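Local coordinates for ABC transporter substrate-binding protein (Streptococcus pneumoniae, PDB 4OHN) that probably captures histidine outside the cell and hands it to an ABC importer, as a family 3 extracellular solute-binding protein with histidine bound, at residues L108-S113 and K120-K125; A96-Y101 and E225-L230; D9-Y14 and Y55-N60; Y185-E190 and Y196-V201. One frame throughout, in Å; residues are numbered along the deposited sequence. Where two conformers were deposited one is given.

Interaction 1: residues L108-S113 and K120-K125; sequences LVTKKS and KDMTGK
Leu108 lays its CD1 methyl against the side chain of Met122, with CD1 3.9 Å from Met122 CG. The leucine stands on strand 102-111, part of the large mixed sheet of this two-lobed solute-binding protein, and the methionine on the 3-10 segment of the connection that leads from this strand to strand 127-130. Leu108 was modelled in two conformers, and this approach describes one of them. Met122 has its CG beside the backbone N and then bends at chi2, which together bring its sulfur toward the strand, where SD lies 4.5 Å from Thr110 CG2, a looser approach than that of CG. Thr110 presents its methyl here, while its hydroxyl is hydrogen-bonded to the backbone oxygen of Ile116 in the intervening loop. No hydrogen bond joins the two segments, so this contact is wholly apolar. Leu127 of strand 127-130 touches both Leu108 and Met122, so the buried methionine packs between its own connection and the sheet. Behind Met122 the chain reverses in a type II beta turn, with Gly124 at the position of positive phi (74°) and Lys125 N bonded to Met122 O at 2.9 Å. Just before the turn, Lys120 O accepts two bonds from one residue: Thr123 OG1 at 2.7 Å, tilted 20° from the carbonyl plane, and Thr123 N at 3.3 Å.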
loop_
_atom_site.group_PDB
_atom_site.type_symbol
_atom_site.label_atom_id
_atom_site.label_comp_id
_atom_site.label_asym_id
_atom_site.label_seq_id
_atom_site.Cartn_x
_atom_site.Cartn_y
_atom_site.Cartn_z
ATOM N N LEU A 108 -12.402 -7.589 -3.277
ATOM C CA LEU A 108 -12.631 -7.808 -4.687
ATOM C C LEU A 108 -13.396 -6.655 -5.279
ATOM O O LEU A 108 -14.318 -6.093 -4.652
ATOM C CB LEU A 108 -13.416 -9.086 -4.940
ATOM C CG LEU A 108 -12.685 -10.415 -4.897
ATOM C CD1 LEU A 108 -13.623 -11.529 -5.324
ATOM C CD2 LEU A 108 -11.439 -10.373 -5.777
ATOM N N VAL A 109 -13.003 -6.315 -6.495
ATOM C CA VAL A 109 -13.723 -5.341 -7.313
ATOM C C VAL A 109 -14.201 -6.060 -8.583
ATOM O O VAL A 109 -13.413 -6.716 -9.267
ATOM C CB VAL A 109 -12.864 -4.113 -7.662
ATOM C CG1 VAL A 109 -13.641 -3.122 -8.521
ATOM C CG2 VAL A 109 -12.396 -3.421 -6.384
ATOM N N THR A 110 -15.499 -5.939 -8.884
ATOM C CA THR A 110 -16.096 -6.525 -10.083
ATOM C C THR A 110 -16.959 -5.461 -10.739
ATOM O O THR A 110 -17.406 -4.511 -10.083
ATOM C CB THR A 110 -16.983 -7.742 -9.757
ATOM O OG1 THR A 110 -18.076 -7.305 -8.932
ATOM C CG2 THR A 110 -16.185 -8.827 -9.039
ATOM N N LYS A 111 -17.215 -5.583 -12.033
ATOM C CA LYS A 111 -18.213 -4.710 -12.653
ATOM C C LYS A 111 -19.590 -4.996 -12.087
ATOM O O LYS A 111 -19.949 -6.157 -11.867
ATOM C CB LYS A 111 -18.291 -4.951 -14.151
ATOM C CG LYS A 111 -17.140 -4.437 -14.941
ATOM C CD LYS A 111 -17.455 -4.577 -16.425
ATOM C CE LYS A 111 -16.547 -3.771 -17.284
ATOM N NZ LYS A 111 -16.844 -3.991 -18.728
ATOM N N LYS A 112 -20.421 -3.971 -11.920
ATOM C CA LYS A 112 -21.794 -4.253 -11.489
ATOM C C LYS A 112 -22.515 -5.120 -12.495
ATOM O O LYS A 112 -23.367 -5.914 -12.126
ATOM C CB LYS A 112 -22.563 -2.967 -11.224
ATOM C CG LYS A 112 -22.105 -2.246 -9.968
ATOM C CD LYS A 112 -23.098 -1.166 -9.551
ATOM C CE LYS A 112 -22.572 -0.256 -8.456
ATOM N NZ LYS A 112 -22.343 -0.996 -7.178
ATOM N N SER A 113 -22.180 -4.973 -13.769
ATOM C CA SER A 113 -22.846 -5.774 -14.793
ATOM C C SER A 113 -22.587 -7.276 -14.629
ATOM O O SER A 113 -23.342 -8.094 -15.153
ATOM C CB SER A 113 -22.432 -5.323 -16.183
ATOM O OG SER A 113 -21.044 -5.430 -16.370
ATOM N N LYS A 120 -17.859 -16.609 -3.913
ATOM C CA LYS A 120 -18.264 -17.853 -4.555
ATOM C C LYS A 120 -18.761 -17.669 -5.978
ATOM O O LYS A 120 -18.702 -18.604 -6.774
ATOM C CB LYS A 120 -19.224 -18.670 -3.703
ATOM C CG LYS A 120 -20.594 -18.154 -3.496
ATOM C CD LYS A 120 -21.269 -19.113 -2.516
ATOM C CE LYS A 120 -22.774 -18.975 -2.471
ATOM N NZ LYS A 120 -23.317 -19.565 -1.208
ATOM N N ASP A 121 -19.204 -16.473 -6.341
ATOM C CA ASP A 121 -19.639 -16.244 -7.701
ATOM C C ASP A 121 -18.472 -15.916 -8.643
ATOM O O ASP A 121 -18.688 -15.635 -9.826
ATOM C CB ASP A 121 -20.782 -15.228 -7.732
ATOM C CG ASP A 121 -22.085 -15.813 -7.212
ATOM O OD1 ASP A 121 -22.221 -17.048 -7.147
ATOM O OD2 ASP A 121 -22.991 -15.027 -6.846
ATOM N N MET A 122 -17.245 -16.014 -8.129
ATOM C CA MET A 122 -16.044 -16.015 -8.977
ATOM C C MET A 122 -15.680 -17.399 -9.478
ATOM O O MET A 122 -14.628 -17.575 -10.112
ATOM C CB MET A 122 -14.864 -15.414 -8.213
ATOM C CG MET A 122 -14.939 -13.909 -8.065
ATOM S SD MET A 122 -14.719 -13.002 -9.631
ATOM C CE MET A 122 -13.004 -13.373 -9.998
ATOM N N THR A 123 -16.505 -18.389 -9.186
ATOM C CA THR A 123 -16.226 -19.753 -9.596
ATOM C C THR A 123 -16.078 -19.787 -11.117
ATOM O O THR A 123 -16.954 -19.340 -11.858
ATOM C CB THR A 123 -17.290 -20.742 -9.064
ATOM O OG1 THR A 123 -17.258 -20.722 -7.625
ATOM C CG2 THR A 123 -16.983 -22.162 -9.556
ATOM N N GLY A 124 -14.919 -20.266 -11.581
ATOM C CA GLY A 124 -14.666 -20.358 -13.009
ATOM C C GLY A 124 -14.390 -19.027 -13.697
ATOM O O GLY A 124 -14.224 -18.970 -14.914
ATOM N N LYS A 125 -14.339 -17.941 -12.925
ATOM C CA LYS A 125 -14.121 -16.593 -13.464
ATOM C C LYS A 125 -12.642 -16.199 -13.324
ATOM O O LYS A 125 -11.899 -16.804 -12.557
ATOM C CB LYS A 125 -15.006 -15.577 -12.732
ATOM C CG LYS A 125 -16.510 -15.835 -12.859
ATOM C CD LYS A 125 -16.981 -15.613 -14.281
ATOM C CE LYS A 125 -18.490 -15.737 -14.395
ATOM N NZ LYS A 125 -18.884 -15.779 -15.830
#

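Interaction 2: residues A96-Y101 and E225-L230; sequences AFSNSY and EAFSSL
Residues 96-100 are extended, starting as strand 96-97, and the backbone leaves that conformation at Tyr101, whereas residues 225-230 lie within helix 217-232; the two backbones come nearest at Tyr101 and Phe227, whose CA atoms are 8.2 Å apart. No hydrogen bond crosses between them, and Phe227 alone spans the gap from the helix. Its ring points at the extended chain and meets Asn99 edge-on: the carbonyl oxygen Asn99 O lies in the ring plane, 3.6 Å from CE2, where the slightly positive ring hydrogens would favour it. The same oxygen is gripped by Ser98 OG, which donates to it at 2.8 Å from a direction tilted 35° out of the carbonyl plane. Ser98 OG also receives the backbone N-H of Val210, which ties this chain to strand 206-212 of the mixed sheet. Through Phe227, helix 217-232 packs on this sheet-paired chain in one lobe of the type II periplasmic-binding-protein fold, and the segment leads directly into strand 102-111, which runs on to the other lobe. Two residues after Asn99, Tyr101 adds the second ring: with chi1 at 60°, its CG is tucked between the backbone N and the carbonyl carbon, and the ring turns obliquely to that of Phe227. Their planes differ by 61°, and Tyr101 CD2 lies 4.0 Å from Phe227 CZ. Trp82 meets the Tyr101 ring as well, and Val51 of helix 43-53 touches Phe227.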
loop_
_atom_site.group_PDB
_atom_site.type_symbol
_atom_site.label_atom_id
_atom_site.label_comp_id
_atom_site.label_asym_id
_atom_site.label_seq_id
_atom_site.Cartn_x
_atom_site.Cartn_y
_atom_site.Cartn_z
ATOM N N ALA A 96 12.061 -4.823 8.848
ATOM C CA ALA A 96 11.505 -4.316 10.099
ATOM C C ALA A 96 10.393 -3.329 9.789
ATOM O O ALA A 96 10.382 -2.715 8.720
ATOM C CB ALA A 96 12.573 -3.647 10.935
ATOM N N PHE A 97 9.456 -3.183 10.715
ATOM C CA PHE A 97 8.352 -2.251 10.570
ATOM C C PHE A 97 8.253 -1.267 11.727
ATOM O O PHE A 97 8.468 -1.607 12.881
ATOM C CB PHE A 97 7.011 -2.991 10.451
ATOM C CG PHE A 97 6.810 -3.696 9.134
ATOM C CD1 PHE A 97 7.011 -5.051 9.033
ATOM C CD2 PHE A 97 6.394 -3.006 8.018
ATOM C CE1 PHE A 97 6.815 -5.710 7.818
ATOM C CE2 PHE A 97 6.203 -3.653 6.800
ATOM C CZ PHE A 97 6.400 -5.010 6.706
ATOM N N SER A 98 7.877 -0.043 11.373
ATOM C CA SER A 98 7.351 0.917 12.345
ATOM C C SER A 98 6.058 0.378 12.949
ATOM O O SER A 98 5.499 -0.628 12.510
ATOM C CB SER A 98 7.053 2.257 11.679
ATOM O OG SER A 98 5.926 2.159 10.810
ATOM N N ASN A 99 5.564 1.074 13.960
ATOM C CA ASN A 99 4.187 0.895 14.378
ATOM C C ASN A 99 3.268 1.115 13.164
ATOM O O ASN A 99 3.569 1.891 12.257
ATOM C CB ASN A 99 3.814 1.879 15.492
ATOM C CG ASN A 99 4.379 1.499 16.813
ATOM O OD1 ASN A 99 4.809 0.383 17.025
ATOM N ND2 ASN A 99 4.333 2.419 17.745
ATOM N N SER A 100 2.134 0.437 13.165
ATOM C CA SER A 100 1.166 0.613 12.097
ATOM C C SER A 100 0.384 1.920 12.266
ATOM O O SER A 100 0.104 2.353 13.383
ATOM C CB SER A 100 0.237 -0.596 12.019
ATOM O OG SER A 100 0.966 -1.777 11.696
ATOM N N TYR A 101 0.011 2.541 11.151
ATOM C CA TYR A 101 -0.635 3.857 11.199
ATOM C C TYR A 101 -2.023 3.905 10.598
ATOM O O TYR A 101 -2.689 4.929 10.704
ATOM C CB TYR A 101 0.268 4.939 10.586
ATOM C CG TYR A 101 0.623 4.704 9.151
ATOM C CD1 TYR A 101 -0.203 5.133 8.134
ATOM C CD2 TYR A 101 1.788 4.022 8.803
ATOM C CE1 TYR A 101 0.120 4.904 6.799
ATOM C CE2 TYR A 101 2.109 3.784 7.474
ATOM C CZ TYR A 101 1.267 4.216 6.490
ATOM O OH TYR A 101 1.560 4.016 5.156
ATOM N N GLU A 225 8.386 7.761 17.243
ATOM C CA GLU A 225 8.325 8.945 18.105
ATOM C C GLU A 225 7.663 10.099 17.387
ATOM O O GLU A 225 6.889 10.855 18.002
ATOM C CB GLU A 225 9.724 9.347 18.550
ATOM C CG GLU A 225 10.361 8.361 19.517
ATOM C CD GLU A 225 11.821 8.572 19.734
ATOM O OE1 GLU A 225 12.408 9.563 19.253
ATOM O OE2 GLU A 225 12.416 7.714 20.437
ATOM N N ALA A 226 7.957 10.276 16.100
ATOM C CA ALA A 226 7.315 11.332 15.339
ATOM C C ALA A 226 5.812 11.073 15.213
ATOM O O ALA A 226 5.012 12.025 15.295
ATOM C CB ALA A 226 7.940 11.448 13.980
ATOM N N PHE A 227 5.402 9.825 15.001
ATOM C CA PHE A 227 3.964 9.547 14.999
ATOM C C PHE A 227 3.326 10.067 16.306
ATOM O O PHE A 227 2.249 10.670 16.277
ATOM C CB PHE A 227 3.640 8.048 14.839
ATOM C CG PHE A 227 3.898 7.458 13.468
ATOM C CD1 PHE A 227 4.095 8.233 12.338
ATOM C CD2 PHE A 227 3.924 6.085 13.326
ATOM C CE1 PHE A 227 4.292 7.640 11.099
ATOM C CE2 PHE A 227 4.120 5.495 12.087
ATOM C CZ PHE A 227 4.309 6.290 10.965
ATOM N N SER A 228 3.963 9.837 17.456
ATOM C CA SER A 228 3.376 10.293 18.723
ATOM C C SER A 228 3.114 11.795 18.739
ATOM O O SER A 228 2.071 12.240 19.237
ATOM C CB SER A 228 4.268 9.917 19.903
ATOM O OG SER A 228 4.376 8.512 20.019
ATOM N N SER A 229 4.022 12.583 18.177
ATOM C CA SER A 229 3.830 14.030 18.093
ATOM C C SER A 229 2.701 14.351 17.134
ATOM O O SER A 229 1.870 15.189 17.436
ATOM C CB SER A 229 5.119 14.741 17.589
ATOM O OG SER A 229 6.031 15.041 18.623
ATOM N N LEU A 230 2.693 13.697 15.968
ATOM C CA LEU A 230 1.745 14.046 14.915
ATOM C C LEU A 230 0.312 13.709 15.309
ATOM O O LEU A 230 -0.615 14.378 14.860
ATOM C CB LEU A 230 2.121 13.370 13.591
ATOM C CG LEU A 230 3.482 13.813 13.041
ATOM C CD1 LEU A 230 3.902 12.949 11.883
ATOM C CD2 LEU A 230 3.450 15.233 12.594
#

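Interaction 3: residues D9-Y14 and Y55-N60; sequences DNWSKY and YGITVN
Trp11 drives the outer edge of its six-membered ring into one face of Tyr55, a T-shaped pair with planes at 83° and centroids 5.1 Å apart. The leading atom, Trp11 CH2, stands 3.7 Å from Tyr55 CG, displaced from the ring centre toward the rim. That same CH2 is 3.8 Å from Ile57 CD1, so one corner of the indole fills the angle between tyrosine and isoleucine. An extended first torsion, chi1 175°, swings the indole off helix 11-17 to reach them. This close-packed side contrasts with the looser approach of Tyr14, whose CB is 4.3 Å from Ile57 CD1; its carbonyl oxygen comes nearer, with Tyr14 O 3.8 Å from Ile57 CG1. The tyrosine ring itself leads elsewhere, with its hydroxyl bonded to Asp216. Gly56 and Thr58 lie toward solvent, and Trp11 and Tyr55 are partly exposed, although the Tyr55 hydroxyl is bonded to Lys222 O. Gly56, at positive phi, is the C-prime residue of a Schellman motif in which Ile57 N bonds to Phe52 O; it ends helix 43-53 and releases the chain into strand 58-63, parallel to strand 19-24, as in a beta-alpha-beta crossover.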
loop_
_atom_site.group_PDB
_atom_site.type_symbol
_atom_site.label_atom_id
_atom_site.label_comp_id
_atom_site.label_asym_id
_atom_site.label_seq_id
_atom_site.Cartn_x
_atom_site.Cartn_y
_atom_site.Cartn_z
ATOM N N ASP A 9 22.962 0.416 11.344
ATOM C CA ASP A 9 22.086 1.382 12.034
ATOM C C ASP A 9 22.461 2.811 11.597
ATOM O O ASP A 9 23.243 3.487 12.284
ATOM C CB ASP A 9 22.226 1.190 13.560
ATOM C CG ASP A 9 21.060 1.794 14.384
ATOM O OD1 ASP A 9 19.974 2.059 13.847
ATOM O OD2 ASP A 9 21.218 1.974 15.610
ATOM N N ASN A 10 21.892 3.261 10.472
ATOM C CA ASN A 10 22.353 4.417 9.715
ATOM C C ASN A 10 21.714 5.734 10.081
ATOM O O ASN A 10 21.870 6.715 9.354
ATOM C CB ASN A 10 22.108 4.187 8.218
ATOM C CG ASN A 10 22.926 3.054 7.649
ATOM O OD1 ASN A 10 23.936 2.655 8.219
ATOM N ND2 ASN A 10 22.498 2.538 6.501
ATOM N N TRP A 11 20.997 5.772 11.201
ATOM C CA TRP A 11 20.345 7.003 11.625
ATOM C C TRP A 11 21.272 8.217 11.565
ATOM O O TRP A 11 20.890 9.264 11.056
ATOM C CB TRP A 11 19.730 6.879 13.040
ATOM C CG TRP A 11 19.190 8.199 13.462
ATOM C CD1 TRP A 11 19.746 9.069 14.354
ATOM C CD2 TRP A 11 18.021 8.848 12.951
ATOM N NE1 TRP A 11 18.997 10.209 14.430
ATOM C CE2 TRP A 11 17.932 10.103 13.577
ATOM C CE3 TRP A 11 17.039 8.483 12.026
ATOM C CZ2 TRP A 11 16.894 10.993 13.307
ATOM C CZ3 TRP A 11 16.027 9.365 11.755
ATOM C CH2 TRP A 11 15.956 10.608 12.398
ATOM N N SER A 12 22.482 8.074 12.075
ATOM C CA SER A 12 23.383 9.217 12.140
ATOM C C SER A 12 23.694 9.764 10.746
ATOM O O SER A 12 23.882 10.969 10.588
ATOM C CB SER A 12 24.678 8.896 12.902
ATOM O OG SER A 12 25.478 7.961 12.205
ATOM N N LYS A 13 23.729 8.885 9.748
ATOM C CA LYS A 13 23.939 9.300 8.364
ATOM C C LYS A 13 22.734 10.079 7.829
ATOM O O LYS A 13 22.909 11.134 7.219
ATOM C CB LYS A 13 24.205 8.080 7.475
ATOM C CG LYS A 13 24.187 8.354 5.966
ATOM C CD LYS A 13 24.175 7.053 5.170
ATOM C CE LYS A 13 23.699 7.275 3.743
ATOM N NZ LYS A 13 23.632 6.002 2.976
ATOM N N TYR A 14 21.518 9.566 8.032
ATOM C CA TYR A 14 20.339 10.282 7.542
ATOM C C TYR A 14 20.271 11.657 8.185
ATOM O O TYR A 14 19.985 12.660 7.532
ATOM C CB TYR A 14 19.038 9.522 7.829
ATOM C CG TYR A 14 19.072 8.071 7.412
ATOM C CD1 TYR A 14 19.484 7.709 6.144
ATOM C CD2 TYR A 14 18.711 7.063 8.304
ATOM C CE1 TYR A 14 19.538 6.393 5.779
ATOM C CE2 TYR A 14 18.758 5.746 7.952
ATOM C CZ TYR A 14 19.170 5.414 6.683
ATOM O OH TYR A 14 19.213 4.099 6.288
ATOM N N TYR A 55 12.896 16.196 12.272
ATOM C CA TYR A 55 14.338 15.983 12.409
ATOM C C TYR A 55 15.154 16.823 11.432
ATOM O O TYR A 55 16.371 16.657 11.329
ATOM C CB TYR A 55 14.664 14.485 12.196
ATOM C CG TYR A 55 13.855 13.600 13.112
ATOM C CD1 TYR A 55 14.107 13.580 14.470
ATOM C CD2 TYR A 55 12.815 12.825 12.626
ATOM C CE1 TYR A 55 13.349 12.800 15.330
ATOM C CE2 TYR A 55 12.043 12.041 13.463
ATOM C CZ TYR A 55 12.318 12.035 14.822
ATOM O OH TYR A 55 11.592 11.281 15.711
ATOM N N GLY A 56 14.485 17.707 10.703
ATOM C CA GLY A 56 15.150 18.536 9.718
ATOM C C GLY A 56 15.628 17.777 8.491
ATOM O O GLY A 56 16.521 18.234 7.785
ATOM N N ILE A 57 15.014 16.623 8.227
ATOM C CA ILE A 57 15.387 15.741 7.126
ATOM C C ILE A 57 14.418 15.906 5.959
ATOM O O ILE A 57 13.206 15.919 6.157
ATOM C CB ILE A 57 15.402 14.270 7.621
ATOM C CG1 ILE A 57 16.587 14.066 8.569
ATOM C CG2 ILE A 57 15.462 13.295 6.462
ATOM C CD1 ILE A 57 16.585 12.730 9.327
ATOM N N THR A 58 14.979 16.044 4.761
ATOM C CA THR A 58 14.225 16.139 3.516
ATOM C C THR A 58 14.129 14.742 2.898
ATOM O O THR A 58 15.112 14.000 2.855
ATOM C CB THR A 58 14.941 17.073 2.533
ATOM O OG1 THR A 58 14.959 18.402 3.078
ATOM C CG2 THR A 58 14.262 17.115 1.188
ATOM N N VAL A 59 12.943 14.382 2.424
ATOM C CA VAL A 59 12.750 13.097 1.771
ATOM C C VAL A 59 13.090 13.187 0.292
ATOM O O VAL A 59 12.662 14.102 -0.414
ATOM C CB VAL A 59 11.294 12.600 1.908
ATOM C CG1 VAL A 59 11.096 11.278 1.176
ATOM C CG2 VAL A 59 10.922 12.459 3.395
ATOM N N ASN A 60 13.882 12.220 -0.149
ATOM C CA ASN A 60 14.107 11.936 -1.557
ATOM C C ASN A 60 13.179 10.806 -1.971
ATOM O O ASN A 60 13.400 9.658 -1.603
ATOM C CB ASN A 60 15.569 11.548 -1.786
ATOM C CG ASN A 60 15.837 11.123 -3.200
ATOM O OD1 ASN A 60 15.393 11.772 -4.150
ATOM N ND2 ASN A 60 16.550 10.024 -3.357
#

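Interaction 4: residues Y185-E190 and Y196-V201; sequences YYLEAE and YNVFTV. With ACT (acetate ion), chain C.
With CG anti to the carbonyl carbon (chi1 -68°) and CD1 extended (chi2 171°), Leu187 sends CD1 from helix 180-189 to Val198 of strand 196-200, while CD2 branches off toward Tyr196. The helix packs against the edge region of the mixed sheet, as helices do in the alpha/beta lobes of periplasmic-type binding proteins, and a short loop joins it directly to the strand. Leu187 CD1 meets Val198 tip to tip, 3.6 Å from its CG2. The other branch, CD2, lies 3.6 Å from Tyr196 CD1, with the leucine and tyrosine side chains crossing at about a right angle. CD2 also lies in the plane of the Tyr186 ring, beside its CD1-CE1 edge, and so between the two tyrosine rings. No hydrogen bond links the segments directly, and the buried leucine makes all of their mutual contact. Leu193 of the connecting loop touches it as well. The hydroxyl ends of the tyrosines are joined through an acetate ion, probably from the crystallisation liquor. Tyr186 takes its first torsion at 173°, CG opposite the backbone N, and its hydroxyl reaches acetate OXT, near the plane of its own ring, while Tyr196 serves the other oxygen. The ion's negative charge is thus met by two donors, one from the helix and one from the strand, which should help fix its orientation. Tyr186 OH donates to acetate OXT at 2.7 Å, and Tyr196 OH donates to acetate O at 2.6 Å.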
loop_
_atom_site.group_PDB
_atom_site.type_symbol
_atom_site.label_atom_id
_atom_site.label_comp_id
_atom_site.label_asym_id
_atom_site.label_seq_id
_atom_site.Cartn_x
_atom_site.Cartn_y
_atom_site.Cartn_z
ATOM N N TYR A 185 -10.667 5.258 -3.312
ATOM C CA TYR A 185 -10.199 6.540 -3.808
ATOM C C TYR A 185 -10.229 6.595 -5.340
ATOM O O TYR A 185 -10.704 7.572 -5.936
ATOM C CB TYR A 185 -8.782 6.841 -3.288
ATOM C CG TYR A 185 -8.291 8.205 -3.677
ATOM C CD1 TYR A 185 -7.671 8.415 -4.897
ATOM C CD2 TYR A 185 -8.456 9.290 -2.827
ATOM C CE1 TYR A 185 -7.242 9.658 -5.287
ATOM C CE2 TYR A 185 -8.026 10.536 -3.195
ATOM C CZ TYR A 185 -7.406 10.719 -4.421
ATOM O OH TYR A 185 -6.962 11.976 -4.785
ATOM N N TYR A 186 -9.695 5.556 -5.965
ATOM C CA TYR A 186 -9.626 5.501 -7.420
ATOM C C TYR A 186 -11.005 5.618 -8.047
ATOM O O TYR A 186 -11.222 6.401 -8.977
ATOM C CB TYR A 186 -8.989 4.182 -7.841
ATOM C CG TYR A 186 -9.029 3.940 -9.339
ATOM C CD1 TYR A 186 -10.149 3.396 -9.940
ATOM C CD2 TYR A 186 -7.948 4.230 -10.133
ATOM C CE1 TYR A 186 -10.207 3.182 -11.310
ATOM C CE2 TYR A 186 -7.990 4.012 -11.520
ATOM C CZ TYR A 186 -9.130 3.490 -12.090
ATOM O OH TYR A 186 -9.165 3.269 -13.455
ATOM N N LEU A 187 -11.940 4.821 -7.555
ATOM C CA LEU A 187 -13.247 4.781 -8.218
ATOM C C LEU A 187 -13.959 6.113 -8.073
ATOM O O LEU A 187 -14.612 6.589 -9.025
ATOM C CB LEU A 187 -14.077 3.640 -7.654
ATOM C CG LEU A 187 -13.562 2.240 -8.004
ATOM C CD1 LEU A 187 -14.313 1.174 -7.210
ATOM C CD2 LEU A 187 -13.665 1.939 -9.488
ATOM N N GLU A 188 -13.827 6.746 -6.920
ATOM C CA GLU A 188 -14.425 8.062 -6.724
ATOM C C GLU A 188 -13.747 9.115 -7.606
ATOM O O GLU A 188 -14.419 9.934 -8.236
ATOM C CB GLU A 188 -14.394 8.466 -5.258
ATOM C CG GLU A 188 -15.223 9.695 -4.956
ATOM C CD GLU A 188 -15.490 9.876 -3.472
ATOM O OE1 GLU A 188 -14.688 9.382 -2.651
ATOM O OE2 GLU A 188 -16.511 10.509 -3.129
ATOM N N ALA A 189 -12.422 9.078 -7.675
ATOM C CA ALA A 189 -11.676 10.063 -8.450
ATOM C C ALA A 189 -11.997 9.975 -9.932
ATOM O O ALA A 189 -12.037 10.983 -10.626
ATOM C CB ALA A 189 -10.208 9.882 -8.232
ATOM N N GLU A 190 -12.245 8.761 -10.409
ATOM C CA GLU A 190 -12.531 8.536 -11.815
ATOM C C GLU A 190 -14.037 8.608 -12.121
ATOM O O GLU A 190 -14.446 8.448 -13.270
ATOM C CB GLU A 190 -11.943 7.192 -12.261
ATOM C CG GLU A 190 -10.448 7.008 -11.958
ATOM C CD GLU A 190 -9.556 8.057 -12.587
ATOM O OE1 GLU A 190 -9.875 8.516 -13.697
ATOM O OE2 GLU A 190 -8.525 8.408 -11.964
ATOM N N TYR A 196 -19.086 -0.265 -10.281
ATOM C CA TYR A 196 -18.352 -1.422 -9.725
ATOM C C TYR A 196 -18.879 -1.825 -8.356
ATOM O O TYR A 196 -19.408 -1.009 -7.612
ATOM C CB TYR A 196 -16.834 -1.097 -9.622
ATOM C CG TYR A 196 -16.197 -0.902 -10.973
ATOM C CD1 TYR A 196 -16.132 0.342 -11.566
ATOM C CD2 TYR A 196 -15.718 -1.990 -11.700
ATOM C CE1 TYR A 196 -15.603 0.492 -12.840
ATOM C CE2 TYR A 196 -15.190 -1.855 -12.949
ATOM C CZ TYR A 196 -15.145 -0.625 -13.529
ATOM O OH TYR A 196 -14.622 -0.512 -14.799
ATOM N N ASN A 197 -18.732 -3.112 -8.050
ATOM C CA ASN A 197 -18.926 -3.644 -6.705
ATOM C C ASN A 197 -17.581 -3.778 -6.021
ATOM O O ASN A 197 -16.614 -4.184 -6.664
ATOM C CB ASN A 197 -19.587 -5.022 -6.772
ATOM C CG ASN A 197 -20.971 -4.983 -7.349
ATOM O OD1 ASN A 197 -21.757 -4.073 -7.056
ATOM N ND2 ASN A 197 -21.294 -5.965 -8.178
ATOM N N VAL A 198 -17.525 -3.443 -4.746
ATOM C CA VAL A 198 -16.303 -3.505 -3.949
ATOM C C VAL A 198 -16.667 -4.203 -2.658
ATOM O O VAL A 198 -17.521 -3.715 -1.913
ATOM C CB VAL A 198 -15.781 -2.072 -3.632
ATOM C CG1 VAL A 198 -14.471 -2.147 -2.857
ATOM C CG2 VAL A 198 -15.600 -1.242 -4.922
ATOM N N PHE A 199 -16.067 -5.361 -2.380
ATOM C CA PHE A 199 -16.483 -6.126 -1.216
ATOM C C PHE A 199 -15.372 -7.002 -0.665
ATOM O O PHE A 199 -14.537 -7.518 -1.399
ATOM C CB PHE A 199 -17.721 -6.983 -1.540
ATOM C CG PHE A 199 -17.542 -7.874 -2.741
ATOM C CD1 PHE A 199 -17.769 -7.389 -4.027
ATOM C CD2 PHE A 199 -17.163 -9.200 -2.593
ATOM C CE1 PHE A 199 -17.589 -8.191 -5.137
ATOM C CE2 PHE A 199 -16.989 -10.001 -3.709
ATOM C CZ PHE A 199 -17.214 -9.500 -4.969
ATOM N N THR A 200 -15.359 -7.171 0.652
ATOM C CA THR A 200 -14.392 -8.070 1.276
ATOM C C THR A 200 -14.816 -9.516 1.038
ATOM O O THR A 200 -15.954 -9.822 0.743
ATOM C CB THR A 200 -14.195 -7.744 2.763
ATOM O OG1 THR A 200 -15.462 -7.775 3.406
ATOM C CG2 THR A 200 -13.529 -6.361 2.980
ATOM N N VAL A 201 -13.845 -10.421 1.181
ATOM C CA VAL A 201 -14.021 -11.829 0.869
ATOM C C VAL A 201 -13.464 -12.726 1.968
ATOM O O VAL A 201 -13.175 -13.905 1.760
ATOM C CB VAL A 201 -13.390 -12.190 -0.494
ATOM C CG1 VAL A 201 -14.160 -11.514 -1.645
ATOM C CG2 VAL A 201 -11.925 -11.844 -0.530
HETATM C C ACT C . -12.275 1.733 -14.401
HETATM O O ACT C . -13.344 1.682 -15.056
HETATM O OXT ACT C . -11.592 2.779 -14.521
HETATM C CH3 ACT C . -11.872 0.596 -13.523
#

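Overall arrangement
The four contacts fall into two groups on opposite sides of the chain's centre, in keeping with a two-lobed binding protein that holds histidine between its lobes. Interactions 2 and 3, with centres about 16 Å apart, touch where Tyr55 OH packs against Glu225 and Ala226. Interactions 1 and 4, with centres about 14 Å apart, are joined through neighbouring antiparallel strands 102-111 and 196-200, where Thr110 O probably accepts a hydrogen bond from Asn197 N. Between groups the centres lie 28 to 46 Å apart, yet all four reach the same mixed sheet. Interaction 3 closes first; interactions 1 and 4 follow in series within the loop closed by interaction 2: the chain builds the other lobe and returns.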